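Local coordinates for octenoyl-CoA reductase/carboxylase (Streptomyces sp., PDB 4A0S), which catalyses the NADPH-dependent reductive carboxylation of 2-octenoyl-CoA, which supplies an unusual extender unit for cinnabaramide polyketide biosynthesis, at residues V21-H29 against N169-G177; S72-S81 against H111-G119. One frame throughout, in Å; residues are numbered along the deposited sequence.

Contact 1: V21-H29 against N169-G177; sequences VPDTYLALH and NFGGLAEYG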
loop_
_atom_site.group_PDB
_atom_site.type_symbol
_atom_site.label_atom_id
_atom_site.label_comp_id
_atom_site.label_asym_id
_atom_site.label_seq_id
_atom_site.Cartn_x
_atom_site.Cartn_y
_atom_site.Cartn_z
ATOM N N VAL A 21 -24.411 -32.954 -24.750
ATOM C CA VAL A 21 -24.021 -33.040 -23.351
ATOM C C VAL A 21 -24.717 -34.250 -22.753
ATOM O O VAL A 21 -25.924 -34.409 -22.934
ATOM C CB VAL A 21 -24.406 -31.771 -22.537
ATOM C CG1 VAL A 21 -23.717 -31.796 -21.178
ATOM C CG2 VAL A 21 -24.045 -30.503 -23.285
ATOM N N PRO A 22 -23.955 -35.115 -22.061
ATOM C CA PRO A 22 -24.533 -36.257 -21.362
ATOM C C PRO A 22 -25.453 -35.811 -20.234
ATOM O O PRO A 22 -25.209 -34.783 -19.609
ATOM C CB PRO A 22 -23.317 -36.960 -20.753
ATOM C CG PRO A 22 -22.141 -36.397 -21.413
ATOM C CD PRO A 22 -22.489 -35.062 -21.933
ATOM N N ASP A 23 -26.492 -36.599 -19.984
ATOM C CA ASP A 23 -27.450 -36.356 -18.908
ATOM C C ASP A 23 -26.799 -36.511 -17.553
ATOM O O ASP A 23 -27.260 -35.943 -16.560
ATOM C CB ASP A 23 -28.583 -37.381 -18.995
ATOM C CG ASP A 23 -29.529 -37.099 -20.132
ATOM O OD1 ASP A 23 -29.436 -35.991 -20.707
ATOM O OD2 ASP A 23 -30.366 -37.973 -20.442
ATOM N N THR A 24 -25.771 -37.346 -17.506
ATOM C CA THR A 24 -25.071 -37.624 -16.257
ATOM C C THR A 24 -23.586 -37.652 -16.526
ATOM O O THR A 24 -23.144 -37.726 -17.668
ATOM C CB THR A 24 -25.475 -38.992 -15.636
ATOM O OG1 THR A 24 -24.948 -40.052 -16.434
ATOM C CG2 THR A 24 -26.999 -39.144 -15.531
ATOM N N TYR A 25 -22.801 -37.589 -15.465
ATOM C CA TYR A 25 -21.383 -37.775 -15.627
ATOM C C TYR A 25 -20.789 -38.422 -14.409
ATOM O O TYR A 25 -21.370 -38.364 -13.326
ATOM C CB TYR A 25 -20.686 -36.457 -15.967
ATOM C CG TYR A 25 -20.752 -35.409 -14.898
ATOM C CD1 TYR A 25 -21.804 -34.514 -14.867
ATOM C CD2 TYR A 25 -19.752 -35.299 -13.932
ATOM C CE1 TYR A 25 -21.880 -33.535 -13.917
ATOM C CE2 TYR A 25 -19.820 -34.309 -12.948
ATOM C CZ TYR A 25 -20.890 -33.437 -12.952
ATOM O OH TYR A 25 -20.999 -32.446 -12.012
ATOM N N LEU A 26 -19.628 -39.038 -14.604
ATOM C CA LEU A 26 -18.876 -39.676 -13.521
ATOM C C LEU A 26 -18.251 -38.614 -12.618
ATOM O O LEU A 26 -17.596 -37.673 -13.082
ATOM C CB LEU A 26 -17.800 -40.594 -14.101
ATOM C CG LEU A 26 -16.993 -41.488 -13.154
ATOM C CD1 LEU A 26 -17.925 -42.428 -12.414
ATOM C CD2 LEU A 26 -15.954 -42.276 -13.934
ATOM N N ALA A 27 -18.460 -38.760 -11.324
ATOM C CA ALA A 27 -17.954 -37.767 -10.386
ATOM C C ALA A 27 -17.540 -38.389 -9.075
ATOM O O ALA A 27 -18.227 -39.265 -8.550
ATOM C CB ALA A 27 -19.008 -36.706 -10.131
ATOM N N LEU A 28 -16.417 -37.904 -8.555
ATOM C CA LEU A 28 -16.037 -38.144 -7.187
ATOM C C LEU A 28 -16.921 -37.231 -6.379
ATOM O O LEU A 28 -16.908 -36.018 -6.582
ATOM C CB LEU A 28 -14.571 -37.790 -6.950
ATOM C CG LEU A 28 -14.028 -38.257 -5.597
ATOM C CD1 LEU A 28 -13.865 -39.797 -5.549
ATOM C CD2 LEU A 28 -12.729 -37.542 -5.302
ATOM N N HIS A 29 -17.710 -37.812 -5.481
ATOM C CA HIS A 29 -18.640 -37.000 -4.717
ATOM C C HIS A 29 -18.896 -37.548 -3.343
ATOM O O HIS A 29 -18.534 -38.690 -3.017
ATOM C CB HIS A 29 -19.967 -36.867 -5.465
ATOM C CG HIS A 29 -20.695 -38.162 -5.624
ATOM N ND1 HIS A 29 -20.368 -39.079 -6.601
ATOM C CD2 HIS A 29 -21.730 -38.694 -4.931
ATOM C CE1 HIS A 29 -21.173 -40.124 -6.500
ATOM N NE2 HIS A 29 -22.012 -39.913 -5.499
ATOM N N ASN A 169 -21.004 -26.903 -5.820
ATOM C CA ASN A 169 -21.067 -28.215 -6.370
ATOM C C ASN A 169 -20.365 -28.207 -7.717
ATOM O O ASN A 169 -19.836 -27.175 -8.163
ATOM C CB ASN A 169 -22.521 -28.647 -6.531
ATOM C CG ASN A 169 -22.726 -30.096 -6.174
ATOM O OD1 ASN A 169 -21.904 -30.954 -6.517
ATOM N ND2 ASN A 169 -23.826 -30.388 -5.484
ATOM N N PHE A 170 -20.368 -29.367 -8.355
ATOM C CA PHE A 170 -19.918 -29.499 -9.744
ATOM C C PHE A 170 -18.439 -29.190 -9.848
ATOM O O PHE A 170 -17.974 -28.537 -10.784
ATOM C CB PHE A 170 -20.785 -28.664 -10.694
ATOM C CG PHE A 170 -22.243 -28.670 -10.315
ATOM C CD1 PHE A 170 -22.931 -29.881 -10.198
ATOM C CD2 PHE A 170 -22.914 -27.483 -10.053
ATOM C CE1 PHE A 170 -24.288 -29.911 -9.811
ATOM C CE2 PHE A 170 -24.259 -27.481 -9.681
ATOM C CZ PHE A 170 -24.955 -28.715 -9.560
ATOM N N GLY A 171 -17.715 -29.684 -8.848
ATOM C CA GLY A 171 -16.284 -29.570 -8.809
ATOM C C GLY A 171 -15.567 -30.383 -9.874
ATOM O O GLY A 171 -16.185 -31.084 -10.690
ATOM N N GLY A 172 -14.243 -30.290 -9.839
ATOM C CA GLY A 172 -13.409 -30.812 -10.904
ATOM C C GLY A 172 -12.976 -32.262 -10.789
ATOM O O GLY A 172 -12.348 -32.776 -11.707
ATOM N N LEU A 173 -13.284 -32.923 -9.677
ATOM C CA LEU A 173 -12.939 -34.347 -9.570
ATOM C C LEU A 173 -14.040 -35.197 -10.201
ATOM O O LEU A 173 -14.759 -35.947 -9.543
ATOM C CB LEU A 173 -12.637 -34.739 -8.137
ATOM C CG LEU A 173 -11.257 -34.254 -7.685
ATOM C CD1 LEU A 173 -11.197 -34.220 -6.186
ATOM C CD2 LEU A 173 -10.172 -35.150 -8.228
ATOM N N ALA A 174 -14.164 -35.045 -11.507
ATOM C CA ALA A 174 -15.269 -35.610 -12.255
ATOM C C ALA A 174 -14.873 -35.466 -13.695
ATOM O O ALA A 174 -13.870 -34.828 -13.995
ATOM C CB ALA A 174 -16.540 -34.810 -11.991
ATOM N N GLU A 175 -15.676 -36.020 -14.585
ATOM C CA GLU A 175 -15.385 -35.935 -15.998
ATOM C C GLU A 175 -15.792 -34.571 -16.532
ATOM O O GLU A 175 -15.267 -34.126 -17.537
ATOM C CB GLU A 175 -16.088 -37.055 -16.745
ATOM C CG GLU A 175 -15.539 -38.437 -16.372
ATOM C CD GLU A 175 -15.761 -39.468 -17.465
ATOM O OE1 GLU A 175 -16.831 -39.461 -18.089
ATOM O OE2 GLU A 175 -14.853 -40.285 -17.713
ATOM N N TYR A 176 -16.709 -33.911 -15.843
ATOM C CA TYR A 176 -17.083 -32.554 -16.204
ATOM C C TYR A 176 -17.120 -31.728 -14.973
ATOM O O TYR A 176 -17.371 -32.235 -13.883
ATOM C CB TYR A 176 -18.466 -32.501 -16.864
ATOM C CG TYR A 176 -18.501 -33.218 -18.174
ATOM C CD1 TYR A 176 -18.814 -34.572 -18.220
ATOM C CD2 TYR A 176 -18.223 -32.557 -19.371
ATOM C CE1 TYR A 176 -18.850 -35.257 -19.402
ATOM C CE2 TYR A 176 -18.238 -33.248 -20.580
ATOM C CZ TYR A 176 -18.561 -34.610 -20.571
ATOM O OH TYR A 176 -18.593 -35.362 -21.720
ATOM N N GLY A 177 -16.909 -30.432 -15.162
ATOM C CA GLY A 177 -16.958 -29.469 -14.074
ATOM C C GLY A 177 -17.794 -28.322 -14.598
ATOM O O GLY A 177 -17.788 -28.035 -15.802
#

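Contact 2: S72-S81 against H111-G119; sequences SSINYNTVWS and HVLGSDCSG. With NAP (NADP nicotinamide-adenine-dinucleotide phosphate), chain F.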
loop_
_atom_site.group_PDB
_atom_site.type_symbol
_atom_site.label_atom_id
_atom_site.label_comp_id
_atom_site.label_asym_id
_atom_site.label_seq_id
_atom_site.Cartn_x
_atom_site.Cartn_y
_atom_site.Cartn_z
ATOM N N SER A 72 -7.535 -33.211 -12.499
ATOM C CA SER A 72 -7.822 -32.371 -11.369
ATOM C C SER A 72 -6.725 -32.693 -10.371
ATOM O O SER A 72 -5.674 -33.232 -10.751
ATOM C CB SER A 72 -9.215 -32.709 -10.839
ATOM O OG SER A 72 -9.609 -31.845 -9.799
ATOM N N SER A 73 -6.924 -32.342 -9.107
ATOM C CA SER A 73 -5.931 -32.681 -8.114
ATOM C C SER A 73 -6.640 -32.888 -6.799
ATOM O O SER A 73 -7.780 -32.420 -6.608
ATOM C CB SER A 73 -4.913 -31.548 -7.973
ATOM O OG SER A 73 -5.458 -30.497 -7.198
ATOM N N ILE A 74 -5.972 -33.573 -5.881
ATOM C CA ILE A 74 -6.454 -33.573 -4.512
ATOM C C ILE A 74 -5.945 -32.303 -3.856
ATOM O O ILE A 74 -4.750 -31.962 -3.962
ATOM C CB ILE A 74 -5.986 -34.806 -3.715
ATOM C CG1 ILE A 74 -6.343 -36.073 -4.475
ATOM C CG2 ILE A 74 -6.609 -34.800 -2.319
ATOM C CD1 ILE A 74 -7.835 -36.249 -4.685
ATOM N N ASN A 75 -6.870 -31.586 -3.234
ATOM C CA ASN A 75 -6.519 -30.488 -2.388
ATOM C C ASN A 75 -6.887 -30.851 -1.000
ATOM O O ASN A 75 -7.660 -31.783 -0.779
ATOM C CB ASN A 75 -7.237 -29.226 -2.835
ATOM C CG ASN A 75 -6.548 -28.606 -3.989
ATOM O OD1 ASN A 75 -5.485 -28.019 -3.824
ATOM N ND2 ASN A 75 -7.089 -28.799 -5.174
ATOM N N TYR A 76 -6.326 -30.134 -0.044
ATOM C CA TYR A 76 -6.655 -30.499 1.286
ATOM C C TYR A 76 -8.137 -30.300 1.519
ATOM O O TYR A 76 -8.732 -31.059 2.255
ATOM C CB TYR A 76 -5.761 -29.840 2.339
ATOM C CG TYR A 76 -5.509 -30.817 3.453
ATOM C CD1 TYR A 76 -6.521 -31.126 4.355
ATOM C CD2 TYR A 76 -4.298 -31.484 3.573
ATOM C CE1 TYR A 76 -6.339 -32.047 5.371
ATOM C CE2 TYR A 76 -4.099 -32.426 4.603
ATOM C CZ TYR A 76 -5.140 -32.701 5.495
ATOM O OH TYR A 76 -4.990 -33.592 6.545
ATOM N N ASN A 77 -8.743 -29.314 0.855
ATOM C CA ASN A 77 -10.170 -29.090 1.064
ATOM C C ASN A 77 -11.014 -30.287 0.608
ATOM O O ASN A 77 -12.098 -30.524 1.145
ATOM C CB ASN A 77 -10.676 -27.756 0.475
ATOM C CG ASN A 77 -10.640 -27.715 -1.059
ATOM O OD1 ASN A 77 -10.098 -28.596 -1.711
ATOM N ND2 ASN A 77 -11.229 -26.669 -1.637
ATOM N N THR A 78 -10.483 -31.042 -0.353
ATOM C CA THR A 78 -11.085 -32.290 -0.806
ATOM C C THR A 78 -11.117 -33.258 0.354
ATOM O O THR A 78 -12.146 -33.876 0.626
ATOM C CB THR A 78 -10.291 -32.908 -1.984
ATOM O OG1 THR A 78 -10.000 -31.884 -2.946
ATOM C CG2 THR A 78 -11.086 -34.063 -2.652
ATOM N N VAL A 79 -9.978 -33.385 1.031
ATOM C CA VAL A 79 -9.863 -34.140 2.273
ATOM C C VAL A 79 -10.810 -33.621 3.358
ATOM O O VAL A 79 -11.538 -34.416 3.946
ATOM C CB VAL A 79 -8.413 -34.131 2.810
ATOM C CG1 VAL A 79 -8.312 -34.879 4.137
ATOM C CG2 VAL A 79 -7.448 -34.696 1.768
ATOM N N TRP A 80 -10.787 -32.315 3.639
ATOM C CA TRP A 80 -11.704 -31.751 4.628
ATOM C C TRP A 80 -13.142 -32.121 4.269
ATOM O O TRP A 80 -13.893 -32.551 5.135
ATOM C CB TRP A 80 -11.607 -30.222 4.711
ATOM C CG TRP A 80 -10.305 -29.672 5.176
ATOM C CD1 TRP A 80 -9.569 -28.698 4.562
ATOM C CD2 TRP A 80 -9.569 -30.061 6.335
ATOM N NE1 TRP A 80 -8.428 -28.444 5.279
ATOM C CE2 TRP A 80 -8.395 -29.274 6.365
ATOM C CE3 TRP A 80 -9.779 -31.008 7.345
ATOM C CZ2 TRP A 80 -7.436 -29.390 7.380
ATOM C CZ3 TRP A 80 -8.833 -31.130 8.356
ATOM C CH2 TRP A 80 -7.674 -30.319 8.367
ATOM N N SER A 81 -13.508 -31.941 2.993
ATOM C CA SER A 81 -14.839 -32.306 2.479
ATOM C C SER A 81 -15.220 -33.724 2.815
ATOM O O SER A 81 -16.299 -33.979 3.347
ATOM C CB SER A 81 -14.890 -32.234 0.952
ATOM O OG SER A 81 -14.748 -30.926 0.498
ATOM N N HIS A 111 -22.369 -34.189 -3.555
ATOM C CA HIS A 111 -21.487 -33.072 -3.733
ATOM C C HIS A 111 -20.285 -33.496 -4.542
ATOM O O HIS A 111 -19.475 -34.297 -4.078
ATOM C CB HIS A 111 -21.039 -32.512 -2.403
ATOM C CG HIS A 111 -20.191 -31.293 -2.540
ATOM N ND1 HIS A 111 -19.550 -30.711 -1.472
ATOM C CD2 HIS A 111 -19.890 -30.536 -3.625
ATOM C CE1 HIS A 111 -18.890 -29.647 -1.894
ATOM N NE2 HIS A 111 -19.078 -29.523 -3.196
ATOM N N VAL A 112 -20.181 -32.946 -5.748
ATOM C CA VAL A 112 -19.035 -33.204 -6.602
ATOM C C VAL A 112 -17.878 -32.293 -6.219
ATOM O O VAL A 112 -17.926 -31.080 -6.403
ATOM C CB VAL A 112 -19.378 -33.068 -8.076
ATOM C CG1 VAL A 112 -18.155 -33.450 -8.939
ATOM C CG2 VAL A 112 -20.613 -33.946 -8.409
ATOM N N LEU A 113 -16.840 -32.923 -5.688
ATOM C CA LEU A 113 -15.665 -32.248 -5.136
ATOM C C LEU A 113 -14.662 -31.912 -6.213
ATOM O O LEU A 113 -14.854 -32.272 -7.362
ATOM C CB LEU A 113 -14.996 -33.160 -4.111
ATOM C CG LEU A 113 -15.909 -33.716 -3.022
ATOM C CD1 LEU A 113 -15.041 -34.433 -2.030
ATOM C CD2 LEU A 113 -16.737 -32.610 -2.317
ATOM N N GLY A 114 -13.572 -31.248 -5.827
ATOM C CA GLY A 114 -12.514 -30.947 -6.765
ATOM C C GLY A 114 -12.524 -29.459 -6.984
ATOM O O GLY A 114 -13.517 -28.892 -7.436
ATOM N N SER A 115 -11.408 -28.831 -6.660
ATOM C CA SER A 115 -11.357 -27.383 -6.587
ATOM C C SER A 115 -10.379 -26.779 -7.562
ATOM O O SER A 115 -10.277 -25.563 -7.674
ATOM C CB SER A 115 -11.030 -26.978 -5.165
ATOM O OG SER A 115 -12.058 -27.491 -4.347
ATOM N N ASP A 116 -9.684 -27.627 -8.296
ATOM C CA ASP A 116 -9.037 -27.145 -9.512
ATOM C C ASP A 116 -9.102 -28.208 -10.586
ATOM O O ASP A 116 -9.577 -29.328 -10.345
ATOM C CB ASP A 116 -7.617 -26.555 -9.270
ATOM C CG ASP A 116 -6.737 -27.401 -8.367
ATOM O OD1 ASP A 116 -6.932 -28.625 -8.223
ATOM O OD2 ASP A 116 -5.798 -26.822 -7.800
ATOM N N CYS A 117 -8.674 -27.856 -11.786
ATOM C CA CYS A 117 -8.673 -28.815 -12.848
ATOM C C CYS A 117 -8.084 -28.176 -14.058
ATOM O O CYS A 117 -7.910 -26.955 -14.104
ATOM C CB CYS A 117 -10.081 -29.336 -13.149
ATOM S SG CYS A 117 -11.026 -28.384 -14.292
ATOM N N SER A 118 -7.737 -29.023 -15.020
ATOM C CA SER A 118 -7.461 -28.560 -16.359
ATOM C C SER A 118 -8.408 -29.331 -17.245
ATOM O O SER A 118 -8.884 -30.421 -16.889
ATOM C CB SER A 118 -6.023 -28.841 -16.752
ATOM O OG SER A 118 -5.784 -30.236 -16.701
ATOM N N GLY A 119 -8.710 -28.764 -18.393
ATOM C CA GLY A 119 -9.568 -29.468 -19.285
ATOM C C GLY A 119 -9.967 -28.684 -20.495
ATOM O O GLY A 119 -9.285 -27.770 -20.930
HETATM P PA NAP F . -0.724 -30.641 1.834
HETATM O O1A NAP F . -0.297 -30.802 0.327
HETATM O O2A NAP F . -1.149 -31.889 2.550
HETATM O O5B NAP F . 0.500 -30.049 2.554
HETATM C C5B NAP F . 0.326 -29.675 3.906
HETATM C C4B NAP F . 1.700 -29.739 4.553
HETATM O O4B NAP F . 1.507 -29.309 5.908
HETATM C C3B NAP F . 2.284 -31.167 4.603
HETATM O O3B NAP F . 3.413 -31.152 3.754
HETATM C C2B NAP F . 2.816 -31.310 6.021
HETATM O O2B NAP F . 4.156 -30.834 6.141
HETATM C C1B NAP F . 1.949 -30.408 6.825
HETATM N N9A NAP F . 0.738 -31.168 7.222
HETATM C C8A NAP F . 0.092 -32.145 6.565
HETATM N N7A NAP F . -0.985 -32.538 7.258
HETATM C C5A NAP F . -1.003 -31.794 8.354
HETATM C C6A NAP F . -1.846 -31.766 9.438
HETATM N N6A NAP F . -2.901 -32.579 9.478
HETATM N N1A NAP F . -1.596 -30.893 10.401
HETATM C C2A NAP F . -0.564 -30.057 10.335
HETATM N N3A NAP F . 0.283 -30.067 9.330
HETATM C C4A NAP F . 0.071 -30.929 8.331
HETATM O O3 NAP F . -1.894 -29.558 1.971
HETATM P PN NAP F . -1.839 -28.102 1.292
HETATM O O1N NAP F . -2.584 -28.344 -0.068
HETATM O O2N NAP F . -0.465 -27.485 1.259
HETATM O O5D NAP F . -2.839 -27.368 2.296
HETATM C C5D NAP F . -2.315 -27.117 3.596
HETATM C C4D NAP F . -3.410 -26.397 4.331
HETATM O O4D NAP F . -3.702 -25.186 3.549
HETATM C C3D NAP F . -4.724 -27.179 4.376
HETATM O O3D NAP F . -5.226 -26.900 5.700
HETATM C C2D NAP F . -5.582 -26.531 3.311
HETATM O O2D NAP F . -6.991 -26.647 3.615
HETATM C C1D NAP F . -5.154 -25.092 3.527
HETATM N N1N NAP F . -5.299 -24.428 2.253
HETATM C C2N NAP F . -5.972 -23.225 2.252
HETATM C C3N NAP F . -6.089 -22.608 1.039
HETATM C C7N NAP F . -6.824 -21.324 1.038
HETATM O O7N NAP F . -7.205 -20.788 2.084
HETATM N N7N NAP F . -7.047 -20.878 -0.168
HETATM C C4N NAP F . -5.562 -23.149 -0.138
HETATM C C5N NAP F . -4.873 -24.349 -0.148
HETATM C C6N NAP F . -4.735 -24.993 1.071
HETATM P P2B NAP F . 4.934 -31.315 7.465
HETATM O O1X NAP F . 6.430 -30.960 6.925
HETATM O O2X NAP F . 4.555 -30.385 8.725
HETATM O O3X NAP F . 4.558 -32.775 7.534
HETATM O O HOH W 1 -9.406 -30.727 -5.549
HETATM O O HOH W 2 -12.196 -30.332 -3.601
#

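Contact 1: V21-H29 against N169-G177
Ala27 and Ala174 meet at a single backbone bridge that joins strand 24-31 to the loop entering strand 176-180, in the GroES-like part of a medium-chain dehydrogenase/reductase fold. Two main-chain hydrogen bonds flank the bridge: Glu175 N donates to Leu26 O at 2.9 Å, and Leu28 N to Leu173 O at 2.7 Å. The second acceptor is offered by an inverse gamma turn centred on Leu173.

Aromatic contacts occupy the side toward Pro22. Tyr176 CB sits over the middle of one face of the Tyr25 ring, 4.2 Å from its centroid, a CH-pi contact. The edge of Tyr176 is turned toward the face of Tyr25 in an offset edge-to-face pair, planes at 73°, and Tyr25 CB lies at the edge of the Tyr176 ring, 3.5 Å from Tyr176 CD1. With chi1 at 64°, Tyr25 CG stands between its own backbone N and carbonyl carbon, which swings the ring across the loop until Tyr25 OH reaches the edge of the Phe170 ring, 3.7 Å from Phe170 CD1. Pro22 crosses the far end of Tyr176 at about a right angle and touches its hydroxyl through CG.

Smaller apolar groups pack beside the bridge: Ala174 CB lies at the edge of the Tyr25 ring, 3.5 Å from Tyr25 CE2, and also meets Ala27 CB. Leu28 and Leu173 run side by side, pointing the same way, with Leu28 CD2 3.8 Å from Leu173 CD1. Leu26 CB rests on the aliphatic part of Glu175. Val112 of strand 110-112 packs on both Ala27 and Ala174.

Within strand 24-31, His29 ND1 donates to Ala27 O at 2.9 Å, with the oxygen in the imidazole plane and the nitrogen above the plane of the carbonyl.

Contact 2: S72-S81 against H111-G119
Asp116 OD1 takes two hydrogen bonds from the other segment. Ser73 OG donates at 2.6 Å to the syn lone pair of Asp116 OD1, while Asn75 ND2 approaches the same oxygen at 3.1 Å from above the carboxylate, 53° out of its plane. The amide is turned 55° from the carboxylate, yet Asp116 OD1 lies in the plane of the Asn75 amide. Leu201 N of helix 200-210 holds Asp116 OD2, and Lys408 NZ is bonded to Ser73 OG.

Ser72 OG, swung trans to its own backbone N (chi1 -175°), donates to the main-chain Asp116 O at 2.6 Å. Further along, Asn77 ND2 donates to Ser115 OG at 3.0 Å; that hydroxyl is also bonded to Trp164 O.

Two waters bridge the segments. Water 1 donates to Ser73 O and accepts from Asn75 ND2 and Ser115 N; water 2 accepts from Gly114 N and donates to Ser115 OG. Thr78 OG1 is bonded to both.

Apolar packing is limited: Leu113 CD1 lies 3.7 Å from Ser81 CB and also meets Thr78 CG2; within 111-119, Leu113 CD2 lies over the centre of one face of the His111 ring.

Helix 76-82 carries the ligand residues. Trp80 NE1 donates to the ribose hydroxyl oxygen O2D of NADP at 2.8 Å, Tyr76 meets a phosphate oxygen with its ring edge, and Asn77 and Trp80 touch octanoyl-CoA. Side-chain amides, hydroxyls and ordered water, more than apolar packing, therefore join the end of strand 64-73 and the start of helix 76-82 to the connection between strands 110-112 and 117-124, with the buried Asp116 carboxylate bonded through OD1 to 72-81 and through OD2 to helix 200-210.

From the N terminus, the chain lays down 21-29, passes through 72-81 and 111-119, and only then reaches 169-177. Contact 2 thus closes a short loop nested within the long one closed by contact 1, and the two do not cross. They also touch: strand 110-112 is the antiparallel neighbour of strand 24-31, and Val112 binds Asn169 through its N and Gly171 N through its O. Strand 64-73 likewise pairs with both 117-124 and 176-180. Contact 1 ties the N-terminal strand to the loop leading into strand 176-180 of this second sheet, with the Leu173 side chain about 12 Å from bound NADP and octanoyl-CoA, whereas contact 2 lies at the NADP and acyl-CoA pockets.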